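Purine nucleoside phosphorylase (Thermus thermophilus, PDB 6TK9) catalyses the reversible phosphorolysis of purine nucleosides, probably inosine and guanosine, to the free base and ribose 1-phosphate. Local coordinates at residues A[127-132]-A[166-171]. Numbering follows the deposited sequence.
Sequences LHLDYI and LARKVA
Leu-127 and Ala-167 form a small, mainly apolar strand-to-helix contact in which helix 161-173 packs against the early part of strand 124-133. The evidence is a close methyl-to-methyl fit: Leu-127 CD1 lies 3.6 Å from Ala-167 CB and Leu-127 CD2 lies 3.8 Å from it, so the single alanine methyl meets both branches of the leucine. Leu-127 CB points toward the helix, and a chi1 of 176°, which sets CG opposite the backbone N, carries both methyls to the alanine. Leu-127 CA and Ala-167 CA are 7.3 Å apart, the closest CA pair between the two segments. Leu-178, Leu-227 and Leu-229 continue the apolar packing around Leu-127. The second touch is looser. The Arg-168 side chain, extended from CG to NE, runs at about a right angle to that of Leu-129 and brings only its end near it, Arg-168 NH2 lying 4.1 Å from Leu-129 CD2, a methyl oblique to the guanidinium plane. The strongest polar partner of that group is Glu-180, whose OE1 forms a salt bridge with Arg-168 NH2. Glu-180, on the adjacent parallel strand 179-185, is also touched by the Leu-129 side chain. Only 155 Å² is buried in total, in keeping with contact through so few side chains. Strand 124-133, helix 161-173 and parallel strand 179-185 follow one another in sequence, a beta-alpha-beta crossover of the phosphorylase alpha/beta fold.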
ATOM      1  N   LEU A 127     -17.815  16.921   4.428  1.00 39.75           N
ATOM      2  CA  LEU A 127     -18.152  16.456   5.786  1.00 42.60           C
ATOM      3  C   LEU A 127     -17.003  15.576   6.284  1.00 42.38           C
ATOM      4  O   LEU A 127     -16.556  14.707   5.526  1.00 48.93           O
ATOM      5  CB  LEU A 127     -19.457  15.667   5.686  1.00 44.66           C
ATOM      6  CG  LEU A 127     -19.942  15.002   6.965  1.00 43.60           C
ATOM      7  CD1 LEU A 127     -20.255  16.046   8.017  1.00 44.42           C
ATOM      8  CD2 LEU A 127     -21.162  14.138   6.680  1.00 46.66           C
ATOM      9  N   HIS A 128     -16.530  15.802   7.503  1.00 40.53           N
ATOM     10  CA  HIS A 128     -15.481  14.975   8.148  1.00 38.86           C
ATOM     11  C   HIS A 128     -16.133  13.687   8.655  1.00 41.64           C
ATOM     12  O   HIS A 128     -17.112  13.793   9.422  1.00 45.03           O
ATOM     13  CB  HIS A 128     -14.820  15.738   9.295  1.00 37.37           C
ATOM     14  CG  HIS A 128     -13.970  16.887   8.872  1.00 37.47           C
ATOM     15  ND1 HIS A 128     -13.007  17.414   9.700  1.00 35.42           N
ATOM     16  CD2 HIS A 128     -13.936  17.607   7.724  1.00 39.57           C
ATOM     17  CE1 HIS A 128     -12.411  18.417   9.077  1.00 42.37           C
ATOM     18  NE2 HIS A 128     -12.960  18.555   7.855  1.00 39.07           N
ATOM     19  N   LEU A 129     -15.605  12.529   8.252  1.00 39.91           N
ATOM     20  CA  LEU A 129     -16.007  11.203   8.781  1.00 36.82           C
ATOM     21  C   LEU A 129     -15.003  10.710   9.809  1.00 34.14           C
ATOM     22  O   LEU A 129     -15.423   9.995  10.700  1.00 33.60           O
ATOM     23  CB  LEU A 129     -16.098  10.223   7.620  1.00 37.78           C
ATOM     24  CG  LEU A 129     -17.208  10.542   6.634  1.00 41.27           C
ATOM     25  CD1 LEU A 129     -17.314   9.456   5.571  1.00 44.39           C
ATOM     26  CD2 LEU A 129     -18.529  10.710   7.368  1.00 40.62           C
ATOM     27  N   ASP A 130     -13.723  11.064   9.662  1.00 37.39           N
ATOM     28  CA  ASP A 130     -12.633  10.648  10.592  1.00 38.99           C
ATOM     29  C   ASP A 130     -11.399  11.523  10.365  1.00 38.23           C
ATOM     30  O   ASP A 130     -11.399  12.349   9.420  1.00 42.08           O
ATOM     31  CB  ASP A 130     -12.281   9.176  10.384  1.00 40.46           C
ATOM     32  CG  ASP A 130     -11.838   8.447  11.629  1.00 40.99           C
ATOM     33  OD1 ASP A 130     -11.839   9.078  12.690  1.00 41.38           O
ATOM     34  OD2 ASP A 130     -11.465   7.255  11.507  1.00 46.77           O
ATOM     35  N   TYR A 131     -10.373  11.354  11.193  1.00 35.05           N
ATOM     36  CA  TYR A 131      -9.156  12.207  11.157  1.00 32.72           C
ATOM     37  C   TYR A 131      -7.909  11.328  11.280  1.00 32.85           C
ATOM     38  O   TYR A 131      -7.926  10.185  11.843  1.00 30.29           O
ATOM     39  CB  TYR A 131      -9.203  13.285  12.257  1.00 34.39           C
ATOM     40  CG  TYR A 131      -8.943  12.763  13.648  1.00 32.01           C
ATOM     41  CD1 TYR A 131      -7.661  12.458  14.068  1.00 32.97           C
ATOM     42  CD2 TYR A 131      -9.977  12.503  14.519  1.00 34.29           C
ATOM     43  CE1 TYR A 131      -7.415  11.895  15.309  1.00 34.61           C
ATOM     44  CE2 TYR A 131      -9.744  11.986  15.786  1.00 38.26           C
ATOM     45  CZ  TYR A 131      -8.458  11.661  16.181  1.00 36.44           C
ATOM     46  OH  TYR A 131      -8.215  11.129  17.417  1.00 37.24           O
ATOM     47  N   ILE A 132      -6.818  11.873  10.778  1.00 34.79           N
ATOM     48  CA  ILE A 132      -5.456  11.296  10.920  1.00 37.83           C
ATOM     49  C   ILE A 132      -4.594  12.405  11.506  1.00 37.83           C
ATOM     50  O   ILE A 132      -4.658  13.524  10.944  1.00 36.29           O
ATOM     51  CB  ILE A 132      -4.919  10.824   9.559  1.00 40.48           C
ATOM     52  CG1 ILE A 132      -5.518   9.476   9.142  1.00 42.20           C
ATOM     53  CG2 ILE A 132      -3.397  10.786   9.587  1.00 45.61           C
ATOM     54  CD1 ILE A 132      -5.201   9.079   7.695  1.00 43.19           C
ATOM     55  N   LEU A 166     -27.385  14.018   9.835  1.00 42.92           N
ATOM     56  CA  LEU A 166     -28.043  15.347   9.717  1.00 45.63           C
ATOM     57  C   LEU A 166     -27.404  16.129   8.569  1.00 45.33           C
ATOM     58  O   LEU A 166     -28.143  16.724   7.760  1.00 50.75           O
ATOM     59  CB  LEU A 166     -27.917  16.121  11.034  1.00 47.92           C
ATOM     60  CG  LEU A 166     -28.666  17.451  11.041  1.00 50.93           C
ATOM     61  CD1 LEU A 166     -30.165  17.217  11.213  1.00 53.88           C
ATOM     62  CD2 LEU A 166     -28.141  18.377  12.118  1.00 51.26           C
ATOM     63  N   ALA A 167     -26.074  16.136   8.523  1.00 44.64           N
ATOM     64  CA  ALA A 167     -25.275  16.846   7.509  1.00 46.91           C
ATOM     65  C   ALA A 167     -25.661  16.301   6.136  1.00 47.57           C
ATOM     66  O   ALA A 167     -25.717  17.113   5.191  1.00 51.39           O
ATOM     67  CB  ALA A 167     -23.792  16.701   7.788  1.00 44.68           C
ATOM     68  N   ARG A 168     -25.942  14.995   6.034  1.00 44.99           N
ATOM     69  CA  ARG A 168     -26.345  14.346   4.752  1.00 48.84           C
ATOM     70  C   ARG A 168     -27.765  14.771   4.366  1.00 47.93           C
ATOM     71  O   ARG A 168     -27.974  15.145   3.192  1.00 42.24           O
ATOM     72  CB  ARG A 168     -26.234  12.823   4.855  1.00 53.90           C
ATOM     73  CG  ARG A 168     -24.808  12.317   4.725  1.00 51.01           C
ATOM     74  CD  ARG A 168     -24.652  10.974   5.381  1.00 49.49           C
ATOM     75  NE  ARG A 168     -23.323  10.448   5.105  1.00 51.27           N
ATOM     76  CZ  ARG A 168     -22.835   9.326   5.619  1.00 48.51           C
ATOM     77  NH1 ARG A 168     -23.577   8.601   6.437  1.00 47.17           N
ATOM     78  NH2 ARG A 168     -21.611   8.935   5.314  1.00 49.11           N
ATOM     79  N   LYS A 169     -28.698  14.733   5.321  1.00 51.53           N
ATOM     80  CA  LYS A 169     -30.118  15.126   5.121  1.00 51.40           C
ATOM     81  C   LYS A 169     -30.162  16.576   4.606  1.00 51.05           C
ATOM     82  O   LYS A 169     -30.849  16.853   3.586  1.00 44.88           O
ATOM     83  CB  LYS A 169     -30.889  14.923   6.430  1.00 56.61           C
ATOM     84  CG  LYS A 169     -32.402  14.866   6.282  1.00 66.16           C
ATOM     85  CD  LYS A 169     -33.084  14.127   7.413  1.00 76.16           C
ATOM     86  CE  LYS A 169     -34.589  14.290   7.387  1.00 83.18           C
ATOM     87  NZ  LYS A 169     -34.970  15.718   7.499  1.00 85.39           N
ATOM     88  N   VAL A 170     -29.408  17.478   5.231  1.00 48.44           N
ATOM     89  CA  VAL A 170     -29.497  18.924   4.895  1.00 45.81           C
ATOM     90  C   VAL A 170     -28.908  19.147   3.503  1.00 43.85           C
ATOM     91  O   VAL A 170     -29.414  20.026   2.806  1.00 54.63           O
ATOM     92  CB  VAL A 170     -28.842  19.814   5.964  1.00 42.41           C
ATOM     93  CG1 VAL A 170     -28.768  21.278   5.530  1.00 40.02           C
ATOM     94  CG2 VAL A 170     -29.549  19.673   7.303  1.00 39.85           C
ATOM     95  N   ALA A 171     -27.894  18.393   3.099  1.00 46.95           N
ATOM     96  CA  ALA A 171     -27.279  18.533   1.753  1.00 52.29           C
ATOM     97  C   ALA A 171     -28.298  18.140   0.677  1.00 53.96           C
ATOM     98  O   ALA A 171     -28.510  18.938  -0.268  1.00 56.35           O
ATOM     99  CB  ALA A 171     -26.029  17.701   1.636  1.00 51.24           C
TER